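Side-chain contacts in hypothetical protein lpg0944 (Legionella pneumophila subsp. pneumophila str. Philadelphia 1, PDB 4RXV), which is of unknown function but carries, in this N-terminal fragment, a domain predicted to resemble peptidases of clan CA: residues M2-Q7 against D116-T121; K72-Y77 against V112-P117; H108-L113 against N140-V145. All blocks are in the same frame, centred on the assembly; numbering follows the deposited sequence. Where two conformers were deposited one is given.

Interaction 1 (M2-Q7 against D116-T121)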
loop_
_atom_site.group_PDB
_atom_site.type_symbol
_atom_site.label_atom_id
_atom_site.label_comp_id
_atom_site.label_asym_id
_atom_site.label_seq_id
_atom_site.Cartn_x
_atom_site.Cartn_y
_atom_site.Cartn_z
ATOM N N MET A 2 25.712 2.523 -8.182
ATOM C CA MET A 2 24.577 3.088 -7.451
ATOM C C MET A 2 23.569 2.015 -7.028
ATOM O O MET A 2 23.423 0.980 -7.686
ATOM C CB MET A 2 23.858 4.130 -8.327
ATOM C CG MET A 2 24.688 5.359 -8.657
ATOM S SD MET A 2 23.750 6.577 -9.610
ATOM C CE MET A 2 23.519 5.706 -11.147
ATOM N N ALA A 3 22.871 2.269 -5.926
ATOM C CA ALA A 3 21.731 1.451 -5.529
ATOM C C ALA A 3 20.493 1.850 -6.310
ATOM O O ALA A 3 20.515 2.791 -7.100
ATOM C CB ALA A 3 21.489 1.628 -4.057
ATOM N N ILE A 4 19.391 1.135 -6.087
ATOM C CA ILE A 4 18.133 1.504 -6.718
ATOM C C ILE A 4 17.664 2.866 -6.201
ATOM O O ILE A 4 17.762 3.170 -5.019
ATOM C CB ILE A 4 17.052 0.408 -6.496
ATOM C CG1 ILE A 4 15.823 0.702 -7.355
ATOM C CG2 ILE A 4 16.699 0.252 -5.013
ATOM C CD1 ILE A 4 14.788 -0.406 -7.395
ATOM N N ALA A 5 17.223 3.707 -7.130
ATOM C CA ALA A 5 16.797 5.072 -6.836
ATOM C C ALA A 5 15.301 5.160 -6.553
ATOM O O ALA A 5 14.533 4.353 -7.087
ATOM C CB ALA A 5 17.118 5.959 -8.027
ATOM N N PRO A 6 14.881 6.184 -5.793
ATOM C CA PRO A 6 13.449 6.403 -5.592
ATOM C C PRO A 6 12.653 6.393 -6.904
ATOM O O PRO A 6 11.559 5.818 -6.951
ATOM C CB PRO A 6 13.411 7.745 -4.864
ATOM C CG PRO A 6 14.688 7.768 -4.070
ATOM C CD PRO A 6 15.690 7.115 -4.991
ATOM N N GLN A 7 13.174 6.967 -7.976
ATOM C CA GLN A 7 12.424 7.004 -9.236
ATOM C C GLN A 7 12.068 5.605 -9.738
ATOM O O GLN A 7 10.957 5.388 -10.225
ATOM C CB GLN A 7 13.218 7.744 -10.322
ATOM C CG GLN A 7 12.525 7.739 -11.687
ATOM C CD GLN A 7 13.376 8.345 -12.778
ATOM O OE1 GLN A 7 14.375 7.760 -13.195
ATOM N NE2 GLN A 7 12.980 9.519 -13.253
ATOM N N ASP A 116 11.403 -7.339 -4.356
ATOM C CA ASP A 116 12.426 -6.745 -5.214
ATOM C C ASP A 116 13.824 -6.908 -4.617
ATOM O O ASP A 116 14.109 -6.425 -3.533
ATOM C CB ASP A 116 12.112 -5.261 -5.407
ATOM C CG ASP A 116 13.005 -4.598 -6.429
ATOM O OD1 ASP A 116 14.228 -4.534 -6.194
ATOM O OD2 ASP A 116 12.483 -4.116 -7.461
ATOM N N PRO A 117 14.737 -7.557 -5.348
ATOM C CA PRO A 117 16.056 -7.819 -4.756
ATOM C C PRO A 117 16.921 -6.581 -4.542
ATOM O O PRO A 117 17.719 -6.543 -3.616
ATOM C CB PRO A 117 16.717 -8.760 -5.775
ATOM C CG PRO A 117 16.013 -8.481 -7.045
ATOM C CD PRO A 117 14.608 -8.138 -6.693
ATOM N N GLN A 118 16.736 -5.558 -5.361
ATOM C CA GLN A 118 17.544 -4.351 -5.211
ATOM C C GLN A 118 17.012 -3.475 -4.075
ATOM O O GLN A 118 17.744 -2.715 -3.463
ATOM C CB GLN A 118 17.593 -3.572 -6.519
ATOM C CG GLN A 118 18.287 -4.329 -7.633
ATOM C CD GLN A 118 18.236 -3.589 -8.951
ATOM O OE1 GLN A 118 17.432 -2.675 -9.131
ATOM N NE2 GLN A 118 19.099 -3.976 -9.877
ATOM N N ILE A 119 15.724 -3.600 -3.776
ATOM C CA ILE A 119 15.182 -2.967 -2.579
ATOM C C ILE A 119 15.756 -3.654 -1.333
ATOM O O ILE A 119 16.104 -2.985 -0.375
ATOM C CB ILE A 119 13.671 -2.971 -2.571
ATOM C CG1 ILE A 119 13.187 -2.141 -3.758
ATOM C CG2 ILE A 119 13.138 -2.455 -1.203
ATOM C CD1 ILE A 119 12.360 -0.954 -3.381
ATOM N N ARG A 120 15.859 -4.976 -1.369
ATOM C CA ARG A 120 16.355 -5.740 -0.206
ATOM C C ARG A 120 17.688 -5.221 0.317
ATOM O O ARG A 120 17.960 -5.269 1.511
ATOM C CB ARG A 120 16.606 -7.220 -0.545
ATOM C CG ARG A 120 15.418 -8.082 -0.748
ATOM C CD ARG A 120 14.757 -8.524 0.563
ATOM N NE ARG A 120 13.582 -9.302 0.209
ATOM C CZ ARG A 120 13.485 -10.618 0.271
ATOM N NH1 ARG A 120 14.454 -11.370 0.756
ATOM N NH2 ARG A 120 12.376 -11.180 -0.136
ATOM N N THR A 121 18.570 -4.787 -0.576
ATOM C CA THR A 121 19.907 -4.405 -0.125
ATOM C C THR A 121 20.063 -2.919 0.193
ATOM O O THR A 121 21.084 -2.500 0.726
ATOM C CB THR A 121 20.970 -4.799 -1.153
ATOM O OG1 THR A 121 20.743 -4.072 -2.358
ATOM C CG2 THR A 121 20.917 -6.283 -1.451
HETATM O O HOH W 1 19.851 -1.344 -4.502
#
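Ile4, in the extended N-terminal tail just ahead of helix 6-14, lies across the side chain of Gln118 at about a right angle, over the first turn of helix 117-122, whose N-cap is Asp116. The crossing point is CB against CB: Ile4 CB stands 4.0 Å from Gln118 CB. Both branches of the isoleucine are used. Its CG2 methyl drops onto the helix backbone and comes within 3.5 Å of Gln118 O. The other arm, with CG1 anti to the backbone N (chi1 -171°) and CD1 carrying on in the same extended line, runs past the glutamine towards the inner side of the turn, where CD1 meets Ile119 CG1 at 4.3 Å. In one of its two conformers, Gln118 is extended beyond CG and brings OE1 to 3.9 Å from Ile4 CD1, a van der Waals contact that rests on this conformer. Ile9 of helix 6-14 packs on both Ile4 and Ile119 and continues this apolar patch inward. No direct hydrogen bond joins the segments, but a water takes the Ile4 N-H at 3.0 Å and donates to Gln118 O at 2.7 Å. The turn beneath is fixed by Asp116: its OD1 accepts weakly from Gln118 N and more straightly from Ile119 N (3.0 Å, 153°), which approaches 36° above the carboxylate plane.

Interaction 2 (K72-Y77 against V112-P117); sequences KSAQEY and VLLDDP
The ring of Tyr77 meets the Leu114 side chain obliquely, with Tyr77 CD2 4.0 Å from Leu114 CD1, in a helix-to-helix packing that sets the first turn of helix 74-84 against the C-terminal part of helix 105-114. Other neighbours of the tyrosine are the ring of Tyr205, inclined to it by about 50°, and Ala110, whose CB lies 3.7 Å from Tyr77 CD1; the Tyr77 hydroxyl, at the far end of the ring, has a weak hydrogen bond with Pro71 O. The second flat group is the Glu76 carboxylate, which takes no part in the apolar contact but closes the N-terminal turn of helix 74-84, where Ser73 is the N-cap.

A single methyl carries the contact. Leu114 CG stands anti to the carbonyl carbon (chi1 -75°), which carries the CD1 branch into the notch between Ala74 and Tyr77, residues one helical turn apart. There CD1 lies 4.0 Å from Ala74 CB and equally near Ala74 CA, while the distance from Leu114 CD1 to Tyr77 CB is also 4.0 Å. Val125 and Val127 of strand 123-133 touch Leu114 and Tyr77 respectively, so the notch faces the antiparallel sheet.

Beyond the leucine the chain is secured by Asp115, whose two carboxylate oxygens accept from Gln220 N and Leu221 N in the C-terminal part of the fragment. At the start of helix 74-84, Ser73 OG accepts a weak bond from Glu76 N. Two donors converge on one oxygen of the Glu76 carboxylate: Lys72 N reaches OE2 at 3.3 Å from well above the carboxylate plane, whereas Ser73 OG donates to the anti lone pair of Glu76 OE2 at 2.7 Å.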
loop_
_atom_site.group_PDB
_atom_site.type_symbol
_atom_site.label_atom_id
_atom_site.label_comp_id
_atom_site.label_asym_id
_atom_site.label_seq_id
_atom_site.Cartn_x
_atom_site.Cartn_y
_atom_site.Cartn_z
ATOM N N LYS A 72 2.802 -10.794 9.636
ATOM C CA LYS A 72 4.025 -10.659 10.408
ATOM C C LYS A 72 5.227 -11.257 9.704
ATOM O O LYS A 72 6.270 -11.340 10.316
ATOM C CB LYS A 72 3.865 -11.235 11.824
ATOM C CG LYS A 72 2.769 -10.524 12.622
ATOM C CD LYS A 72 2.648 -11.014 14.051
ATOM C CE LYS A 72 1.447 -10.379 14.750
ATOM N NZ LYS A 72 1.735 -9.001 15.240
ATOM N N SER A 73 5.081 -11.627 8.421
ATOM C CA SER A 73 6.167 -12.209 7.642
ATOM C C SER A 73 6.183 -11.639 6.237
ATOM O O SER A 73 5.134 -11.312 5.673
ATOM C CB SER A 73 6.017 -13.740 7.556
ATOM O OG SER A 73 4.999 -14.113 6.649
ATOM N N ALA A 74 7.369 -11.570 5.653
ATOM C CA ALA A 74 7.514 -11.055 4.305
ATOM C C ALA A 74 6.692 -11.831 3.285
ATOM O O ALA A 74 6.058 -11.234 2.423
ATOM C CB ALA A 74 8.990 -11.012 3.908
ATOM N N GLN A 75 6.682 -13.159 3.390
ATOM C CA GLN A 75 5.963 -13.963 2.415
ATOM C C GLN A 75 4.455 -13.644 2.433
ATOM O O GLN A 75 3.794 -13.700 1.386
ATOM C CB GLN A 75 6.210 -15.464 2.622
ATOM C CG GLN A 75 5.586 -16.330 1.544
ATOM C CD GLN A 75 6.214 -16.101 0.168
ATOM O OE1 GLN A 75 7.377 -15.777 0.063
ATOM N NE2 GLN A 75 5.430 -16.279 -0.887
ATOM N N GLU A 76 3.889 -13.334 3.599
ATOM C CA GLU A 76 2.473 -12.965 3.642
ATOM C C GLU A 76 2.177 -11.710 2.829
ATOM O O GLU A 76 1.146 -11.632 2.181
ATOM C CB GLU A 76 2.010 -12.762 5.069
ATOM C CG GLU A 76 1.842 -14.043 5.853
ATOM C CD GLU A 76 1.667 -13.710 7.297
ATOM O OE1 GLU A 76 0.509 -13.499 7.710
ATOM O OE2 GLU A 76 2.685 -13.632 8.014
ATOM N N TYR A 77 3.071 -10.736 2.878
ATOM C CA TYR A 77 2.873 -9.518 2.093
ATOM C C TYR A 77 2.977 -9.807 0.596
ATOM O O TYR A 77 2.185 -9.291 -0.192
ATOM C CB TYR A 77 3.857 -8.442 2.511
ATOM C CG TYR A 77 3.579 -7.907 3.896
ATOM C CD1 TYR A 77 2.505 -7.063 4.123
ATOM C CD2 TYR A 77 4.369 -8.259 4.979
ATOM C CE1 TYR A 77 2.210 -6.581 5.381
ATOM C CE2 TYR A 77 4.087 -7.782 6.257
ATOM C CZ TYR A 77 3.002 -6.939 6.445
ATOM O OH TYR A 77 2.654 -6.445 7.680
ATOM N N VAL A 112 5.074 -5.965 -2.981
ATOM C CA VAL A 112 5.807 -5.547 -4.174
ATOM C C VAL A 112 7.254 -5.197 -3.830
ATOM O O VAL A 112 8.181 -5.574 -4.540
ATOM C CB VAL A 112 5.086 -4.368 -4.857
ATOM C CG1 VAL A 112 5.941 -3.729 -5.922
ATOM C CG2 VAL A 112 3.730 -4.819 -5.429
ATOM N N LEU A 113 7.431 -4.445 -2.758
ATOM C CA LEU A 113 8.751 -3.972 -2.371
ATOM C C LEU A 113 9.617 -5.081 -1.797
ATOM O O LEU A 113 10.802 -5.155 -2.098
ATOM C CB LEU A 113 8.602 -2.835 -1.379
ATOM C CG LEU A 113 7.876 -1.633 -1.964
ATOM C CD1 LEU A 113 7.445 -0.688 -0.843
ATOM C CD2 LEU A 113 8.644 -0.941 -3.042
ATOM N N LEU A 114 9.038 -5.956 -0.985
ATOM C CA LEU A 114 9.754 -7.082 -0.401
ATOM C C LEU A 114 10.186 -8.076 -1.470
ATOM O O LEU A 114 11.104 -8.853 -1.258
ATOM C CB LEU A 114 8.904 -7.754 0.696
ATOM C CG LEU A 114 8.843 -6.956 2.007
ATOM C CD1 LEU A 114 7.677 -7.367 2.859
ATOM C CD2 LEU A 114 10.132 -7.087 2.785
ATOM N N ASP A 115 9.489 -8.097 -2.599
ATOM C CA ASP A 115 9.773 -9.030 -3.677
ATOM C C ASP A 115 10.906 -8.553 -4.570
ATOM O O ASP A 115 11.300 -9.283 -5.452
ATOM C CB ASP A 115 8.518 -9.230 -4.526
ATOM C CG ASP A 115 8.646 -10.388 -5.472
ATOM O OD1 ASP A 115 8.918 -11.503 -4.996
ATOM O OD2 ASP A 115 8.481 -10.173 -6.691
ATOM N N ASP A 116 11.403 -7.339 -4.356
ATOM C CA ASP A 116 12.426 -6.745 -5.214
ATOM C C ASP A 116 13.824 -6.908 -4.617
ATOM O O ASP A 116 14.109 -6.425 -3.533
ATOM C CB ASP A 116 12.112 -5.261 -5.407
ATOM C CG ASP A 116 13.005 -4.598 -6.429
ATOM O OD1 ASP A 116 14.228 -4.534 -6.194
ATOM O OD2 ASP A 116 12.483 -4.116 -7.461
ATOM N N PRO A 117 14.737 -7.557 -5.348
ATOM C CA PRO A 117 16.056 -7.819 -4.756
ATOM C C PRO A 117 16.921 -6.581 -4.542
ATOM O O PRO A 117 17.719 -6.543 -3.616
ATOM C CB PRO A 117 16.717 -8.760 -5.775
ATOM C CG PRO A 117 16.013 -8.481 -7.045
ATOM C CD PRO A 117 14.608 -8.138 -6.693
#

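Interaction 3 (H108-L113 against N140-V145)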
loop_
_atom_site.group_PDB
_atom_site.type_symbol
_atom_site.label_atom_id
_atom_site.label_comp_id
_atom_site.label_asym_id
_atom_site.label_seq_id
_atom_site.Cartn_x
_atom_site.Cartn_y
_atom_site.Cartn_z
ATOM N N HIS A 108 -0.291 -4.609 -0.015
ATOM C CA HIS A 108 0.025 -4.935 -1.404
ATOM C C HIS A 108 1.393 -4.377 -1.756
ATOM O O HIS A 108 2.252 -5.075 -2.285
ATOM C CB HIS A 108 -1.054 -4.343 -2.295
ATOM C CG HIS A 108 -0.978 -4.752 -3.725
ATOM N ND1 HIS A 108 0.050 -4.379 -4.565
ATOM C CD2 HIS A 108 -1.845 -5.483 -4.458
ATOM C CE1 HIS A 108 -0.190 -4.895 -5.753
ATOM N NE2 HIS A 108 -1.333 -5.562 -5.716
ATOM N N SER A 109 1.592 -3.096 -1.494
ATOM C CA SER A 109 2.880 -2.453 -1.792
ATOM C C SER A 109 4.015 -3.016 -0.961
ATOM O O SER A 109 5.133 -3.132 -1.481
ATOM C CB SER A 109 2.808 -0.942 -1.599
ATOM O OG SER A 109 1.885 -0.346 -2.472
ATOM N N ALA A 110 3.775 -3.380 0.294
ATOM C CA ALA A 110 4.808 -4.050 1.070
ATOM C C ALA A 110 5.273 -5.313 0.346
ATOM O O ALA A 110 6.478 -5.571 0.269
ATOM C CB ALA A 110 4.324 -4.361 2.468
ATOM N N GLY A 111 4.339 -6.089 -0.213
ATOM C CA GLY A 111 4.708 -7.271 -0.976
ATOM C C GLY A 111 5.511 -6.955 -2.213
ATOM O O GLY A 111 6.531 -7.600 -2.472
ATOM N N VAL A 112 5.074 -5.965 -2.981
ATOM C CA VAL A 112 5.807 -5.547 -4.174
ATOM C C VAL A 112 7.254 -5.197 -3.830
ATOM O O VAL A 112 8.181 -5.574 -4.540
ATOM C CB VAL A 112 5.086 -4.368 -4.857
ATOM C CG1 VAL A 112 5.941 -3.729 -5.922
ATOM C CG2 VAL A 112 3.730 -4.819 -5.429
ATOM N N LEU A 113 7.431 -4.445 -2.758
ATOM C CA LEU A 113 8.751 -3.972 -2.371
ATOM C C LEU A 113 9.617 -5.081 -1.797
ATOM O O LEU A 113 10.802 -5.155 -2.098
ATOM C CB LEU A 113 8.602 -2.835 -1.379
ATOM C CG LEU A 113 7.876 -1.633 -1.964
ATOM C CD1 LEU A 113 7.445 -0.688 -0.843
ATOM C CD2 LEU A 113 8.644 -0.941 -3.042
ATOM N N ASN A 140 -3.287 2.026 7.281
ATOM C CA ASN A 140 -1.933 1.483 7.276
ATOM C C ASN A 140 -1.150 2.041 6.099
ATOM O O ASN A 140 -1.712 2.339 5.035
ATOM C CB ASN A 140 -1.944 -0.029 7.306
ATOM C CG ASN A 140 -2.602 -0.556 8.575
ATOM O OD1 ASN A 140 -2.415 -0.001 9.649
ATOM N ND2 ASN A 140 -3.379 -1.596 8.450
ATOM N N ILE A 141 0.138 2.214 6.317
ATOM C CA ILE A 141 1.064 2.789 5.348
ATOM C C ILE A 141 2.320 1.946 5.332
ATOM O O ILE A 141 2.753 1.446 6.368
ATOM C CB ILE A 141 1.425 4.264 5.751
ATOM C CG1 ILE A 141 0.160 5.135 5.689
ATOM C CG2 ILE A 141 2.524 4.812 4.881
ATOM C CD1 ILE A 141 0.375 6.544 6.241
ATOM N N THR A 142 2.938 1.799 4.170
ATOM C CA THR A 142 4.209 1.097 4.022
ATOM C C THR A 142 5.337 2.098 3.992
ATOM O O THR A 142 5.216 3.163 3.372
ATOM C CB THR A 142 4.141 0.160 2.827
ATOM O OG1 THR A 142 3.221 -0.874 3.178
ATOM C CG2 THR A 142 5.475 -0.465 2.459
ATOM N N LEU A 143 6.443 1.757 4.651
ATOM C CA LEU A 143 7.648 2.578 4.661
ATOM C C LEU A 143 8.832 1.815 4.096
ATOM O O LEU A 143 8.983 0.615 4.314
ATOM C CB LEU A 143 8.045 3.030 6.067
ATOM C CG LEU A 143 6.984 3.754 6.887
ATOM C CD1 LEU A 143 7.549 4.034 8.294
ATOM C CD2 LEU A 143 6.531 5.018 6.208
ATOM N N LEU A 144 9.676 2.559 3.400
ATOM C CA LEU A 144 11.041 2.149 3.075
ATOM C C LEU A 144 11.990 2.939 3.951
ATOM O O LEU A 144 12.003 4.162 3.886
ATOM C CB LEU A 144 11.341 2.422 1.602
ATOM C CG LEU A 144 10.546 1.558 0.620
ATOM C CD1 LEU A 144 10.482 2.215 -0.753
ATOM C CD2 LEU A 144 11.147 0.189 0.505
ATOM N N VAL A 145 12.731 2.257 4.822
ATOM C CA VAL A 145 13.669 2.946 5.703
ATOM C C VAL A 145 15.085 2.549 5.323
ATOM O O VAL A 145 15.341 1.411 4.987
ATOM C CB VAL A 145 13.391 2.672 7.205
ATOM C CG1 VAL A 145 12.015 3.240 7.596
ATOM C CG2 VAL A 145 13.490 1.200 7.545
#
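Ala110 and Thr142 make the close end of this contact, with their CA atoms 6.0 Å apart. The small alanine lets the helix come near the strand, and Ala110 CB rests 3.7 Å from Thr142 OG1. That hydroxyl has its hydrogen-bond partner one turn back in the helix, at Ala106 O, so a buried polar atom is satisfied and tied to the helix backbone. With chi1 at -68°, OG1 lies beside the Thr142 backbone N while CG2 stands anti to it; both branches lie against Ala110, and CG2 also reaches Leu113. The methyl, CG2, sits 3.9 Å from Ala110 CA and is touched by Leu113 CD1, as the leucine and threonine side chains lie alongside, pointing opposite ways.

Helix 105-114 here lies on one face of the antiparallel sheet formed by strands 168-170, 136-146, 123-133 and 202-206; residues 108-113 run at 22° to 140-145, nearly parallel. A helix laid on an antiparallel sheet is consistent with the predicted clan CA peptidase domain, a group that includes papain. Ile141 and Leu143 belong to the other face, where both touch Ile169.

Towards the C-terminal end the elements are farther apart: the CA atoms of Leu113 and Leu144 are separated by 8.5 Å. The two leucines bridge this wider spacing, crossing at a slant, and Leu113 CD1 reaches Leu144 CD2 at 4.0 Å. Val170 and Ile9 also pack on Leu113, so this looser end is still interior. The solvent side is at the start of the strand segment, where the partly exposed Asn140 makes no contact with 108-113 and instead donates through ND2 to Ser103 O.

Overall arrangement
Helix 105-114 is common to interactions 2 and 3, which lie about 8 Å apart between centres and are both buried: one of its sides meets helix 74-84, another the antiparallel sheet. Tyr77 joins them, its CB packing on Gly111 N. Interaction 1 is more peripheral, about 18 Å from the centre of the chain, and brings the N-terminal tail onto helix 117-122, the next helix after 105-114. A water bridges its two backbones. All three use aliphatic groups; interaction 1 adds backbone polar atoms and that water, interaction 3 a buried threonine hydroxyl. Ile119 leads inward from interaction 1, touching both Leu113 and Leu144, while Arg120 NH2 bonds to Leu114 O.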